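Terminal oxygenase component of carbazole 1,9a-dioxygenase (Sphingomonas, PDB 3GKQ) probably accepts electrons from a ferredoxin through its Rieske [2Fe-2S] cluster and uses them at a non-haem iron to dioxygenate carbazole. Local coordinates at residues Glu54-Asn59 with Val65-Asp70. Residues are numbered along the deposited sequence; the frame is centred on the assembly and turned at random.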
ATOM      1  N   GLU A  54     -14.362   9.113 -12.066  1.00 27.85           N
ATOM      2  CA  GLU A  54     -14.302   9.036 -13.522  1.00 27.37           C
ATOM      3  C   GLU A  54     -13.150   9.861 -14.098  1.00 28.00           C
ATOM      4  O   GLU A  54     -12.948  11.014 -13.719  1.00 28.31           O
ATOM      5  CB  GLU A  54     -15.644   9.495 -14.112  1.00 27.68           C
ATOM      6  CG  GLU A  54     -16.798   8.531 -13.792  1.00 28.80           C
ATOM      7  CD  GLU A  54     -18.161   9.018 -14.287  1.00 30.27           C
ATOM      8  OE1 GLU A  54     -18.218   9.752 -15.293  1.00 29.57           O
ATOM      9  OE2 GLU A  54     -19.183   8.646 -13.674  1.00 30.98           O
ATOM     10  N   LYS A  55     -12.390   9.259 -15.007  1.00 26.94           N
ATOM     11  CA  LYS A  55     -11.261   9.944 -15.632  1.00 26.91           C
ATOM     12  C   LYS A  55     -11.716  10.663 -16.897  1.00 27.18           C
ATOM     13  O   LYS A  55     -12.234  10.048 -17.830  1.00 25.95           O
ATOM     14  CB  LYS A  55     -10.150   8.940 -15.940  1.00 27.69           C
ATOM     15  CG  LYS A  55      -9.532   8.335 -14.679  1.00 30.48           C
ATOM     16  CD  LYS A  55      -8.549   7.216 -14.992  1.00 33.92           C
ATOM     17  CE  LYS A  55      -7.301   7.734 -15.685  1.00 35.08           C
ATOM     18  NZ  LYS A  55      -6.348   6.628 -16.003  1.00 36.63           N
ATOM     19  N   VAL A  56     -11.514  11.974 -16.916  1.00 27.07           N
ATOM     20  CA  VAL A  56     -11.936  12.809 -18.033  1.00 27.84           C
ATOM     21  C   VAL A  56     -10.774  13.593 -18.643  1.00 28.17           C
ATOM     22  O   VAL A  56      -9.816  13.932 -17.952  1.00 27.64           O
ATOM     23  CB  VAL A  56     -13.028  13.803 -17.556  1.00 27.80           C
ATOM     24  CG1 VAL A  56     -13.550  14.629 -18.721  1.00 28.36           C
ATOM     25  CG2 VAL A  56     -14.168  13.029 -16.883  1.00 27.72           C
ATOM     26  N   LEU A  57     -10.857  13.862 -19.944  1.00 28.96           N
ATOM     27  CA  LEU A  57      -9.817  14.622 -20.631  1.00 29.61           C
ATOM     28  C   LEU A  57     -10.444  15.906 -21.167  1.00 29.11           C
ATOM     29  O   LEU A  57     -11.425  15.865 -21.914  1.00 28.39           O
ATOM     30  CB  LEU A  57      -9.229  13.824 -21.799  1.00 29.97           C
ATOM     31  CG  LEU A  57      -7.702  13.837 -21.985  1.00 34.31           C
ATOM     32  CD1 LEU A  57      -7.393  13.518 -23.441  1.00 31.34           C
ATOM     33  CD2 LEU A  57      -7.092  15.180 -21.598  1.00 30.96           C
ATOM     34  N   LEU A  58      -9.874  17.040 -20.783  1.00 29.12           N
ATOM     35  CA  LEU A  58     -10.386  18.336 -21.217  1.00 30.22           C
ATOM     36  C   LEU A  58      -9.490  18.973 -22.277  1.00 31.35           C
ATOM     37  O   LEU A  58      -8.294  18.706 -22.339  1.00 31.42           O
ATOM     38  CB  LEU A  58     -10.468  19.294 -20.026  1.00 30.90           C
ATOM     39  CG  LEU A  58     -11.158  18.843 -18.737  1.00 28.99           C
ATOM     40  CD1 LEU A  58     -10.961  19.916 -17.671  1.00 28.26           C
ATOM     41  CD2 LEU A  58     -12.629  18.592 -18.993  1.00 29.05           C
ATOM     42  N   ASN A  59     -10.082  19.821 -23.109  1.00 33.67           N
ATOM     43  CA  ASN A  59      -9.330  20.537 -24.128  1.00 34.79           C
ATOM     44  C   ASN A  59     -10.147  21.727 -24.591  1.00 35.54           C
ATOM     45  O   ASN A  59     -11.381  21.704 -24.553  1.00 36.33           O
ATOM     46  CB  ASN A  59      -8.992  19.640 -25.321  1.00 34.31           C
ATOM     47  CG  ASN A  59      -8.005  20.299 -26.280  1.00 35.67           C
ATOM     48  OD1 ASN A  59      -7.160  21.100 -25.866  1.00 35.20           O
ATOM     49  ND2 ASN A  59      -8.095  19.952 -27.559  1.00 34.28           N
ATOM     50  N   VAL A  65     -14.429  24.815 -24.462  1.00 35.54           N
ATOM     51  CA  VAL A  65     -13.964  23.672 -23.677  1.00 33.99           C
ATOM     52  C   VAL A  65     -14.787  22.420 -23.946  1.00 32.00           C
ATOM     53  O   VAL A  65     -16.015  22.453 -23.918  1.00 32.46           O
ATOM     54  CB  VAL A  65     -14.020  23.960 -22.149  1.00 34.82           C
ATOM     55  CG1 VAL A  65     -13.495  22.751 -21.366  1.00 32.50           C
ATOM     56  CG2 VAL A  65     -13.198  25.193 -21.816  1.00 34.16           C
ATOM     57  N   HIS A  66     -14.095  21.320 -24.220  1.00 31.16           N
ATOM     58  CA  HIS A  66     -14.754  20.043 -24.466  1.00 31.59           C
ATOM     59  C   HIS A  66     -14.222  19.033 -23.456  1.00 31.31           C
ATOM     60  O   HIS A  66     -13.101  19.169 -22.962  1.00 30.43           O
ATOM     61  CB  HIS A  66     -14.479  19.560 -25.891  1.00 32.73           C
ATOM     62  CG  HIS A  66     -15.087  20.431 -26.947  1.00 34.83           C
ATOM     63  ND1 HIS A  66     -16.450  20.572 -27.098  1.00 35.51           N
ATOM     64  CD2 HIS A  66     -14.518  21.225 -27.884  1.00 35.56           C
ATOM     65  CE1 HIS A  66     -16.695  21.416 -28.085  1.00 35.75           C
ATOM     66  NE2 HIS A  66     -15.541  21.828 -28.578  1.00 36.03           N
ATOM     67  N   ALA A  67     -15.035  18.026 -23.150  1.00 30.86           N
ATOM     68  CA  ALA A  67     -14.655  17.000 -22.187  1.00 29.00           C
ATOM     69  C   ALA A  67     -15.086  15.615 -22.667  1.00 27.04           C
ATOM     70  O   ALA A  67     -16.248  15.400 -23.003  1.00 25.89           O
ATOM     71  CB  ALA A  67     -15.291  17.308 -20.835  1.00 28.51           C
ATOM     72  N   ILE A  68     -14.138  14.683 -22.693  1.00 26.23           N
ATOM     73  CA  ILE A  68     -14.395  13.319 -23.129  1.00 26.73           C
ATOM     74  C   ILE A  68     -13.810  12.330 -22.121  1.00 26.13           C
ATOM     75  O   ILE A  68     -12.920  12.677 -21.339  1.00 25.47           O
ATOM     76  CB  ILE A  68     -13.729  13.027 -24.500  1.00 27.82           C
ATOM     77  CG1 ILE A  68     -12.215  13.253 -24.389  1.00 27.66           C
ATOM     78  CG2 ILE A  68     -14.338  13.917 -25.592  1.00 27.82           C
ATOM     79  CD1 ILE A  68     -11.419  12.901 -25.644  1.00 29.28           C
ATOM     80  N   ALA A  69     -14.314  11.099 -22.143  1.00 25.84           N
ATOM     81  CA  ALA A  69     -13.806  10.055 -21.263  1.00 26.85           C
ATOM     82  C   ALA A  69     -12.333   9.858 -21.620  1.00 28.07           C
ATOM     83  O   ALA A  69     -11.985   9.748 -22.800  1.00 29.17           O
ATOM     84  CB  ALA A  69     -14.582   8.758 -21.484  1.00 25.36           C
ATOM     85  N   ASP A  70     -11.474   9.805 -20.605  1.00 27.76           N
ATOM     86  CA  ASP A  70     -10.037   9.650 -20.820  1.00 27.14           C
ATOM     87  C   ASP A  70      -9.616   8.182 -20.919  1.00 27.77           C
ATOM     88  O   ASP A  70      -8.764   7.709 -20.167  1.00 27.99           O
ATOM     89  CB  ASP A  70      -9.282  10.355 -19.685  1.00 26.78           C
ATOM     90  CG  ASP A  70      -7.802  10.545 -19.978  1.00 28.78           C
ATOM     91  OD1 ASP A  70      -7.367  10.273 -21.115  1.00 28.54           O
ATOM     92  OD2 ASP A  70      -7.072  10.990 -19.063  1.00 30.05           O
TER
HETATM   93  O   HOH W   1      -8.342   5.763 -18.295  1.00 38.94           O
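L57 and I68 form a hydrogen-bonded antiparallel pair, with L57 N to I68 O at 2.8 Å and I68 N to L57 O at 3.1 Å. N59 and H66 make the next such pair, the bond from H66 N to N59 O being 2.8 Å. Between them, L58 CD2 presses tightly on A67 CB at 3.5 Å. V56 CG1 reaches the same methyl at 3.8 Å, because chi1 of -176° sets it anti to the backbone N. D70 closes the ladder where the strand ends: its N meets K55 O at 2.9 Å, from above the carbonyl plane. The D70 carboxylate crosses L57, with OD1 3.7 Å from L57 CG, and S80 OG binds OD2. A water joins K55 NZ to D70 O, and T78 also holds that amine. An alanine in place of D70 would probably uncover L57 CG and leave the S80 hydroxyl without this partner. The hairpin of strands 54-61 and 64-69 belongs to the Rieske domain, and the D70 side chain lies about 10 Å from the cluster. Strand 47-51 flanks 54-61 on its other edge, V129 of strand 129-132 touches A67, and L138 of strand 135-140 packs on L58 and A67.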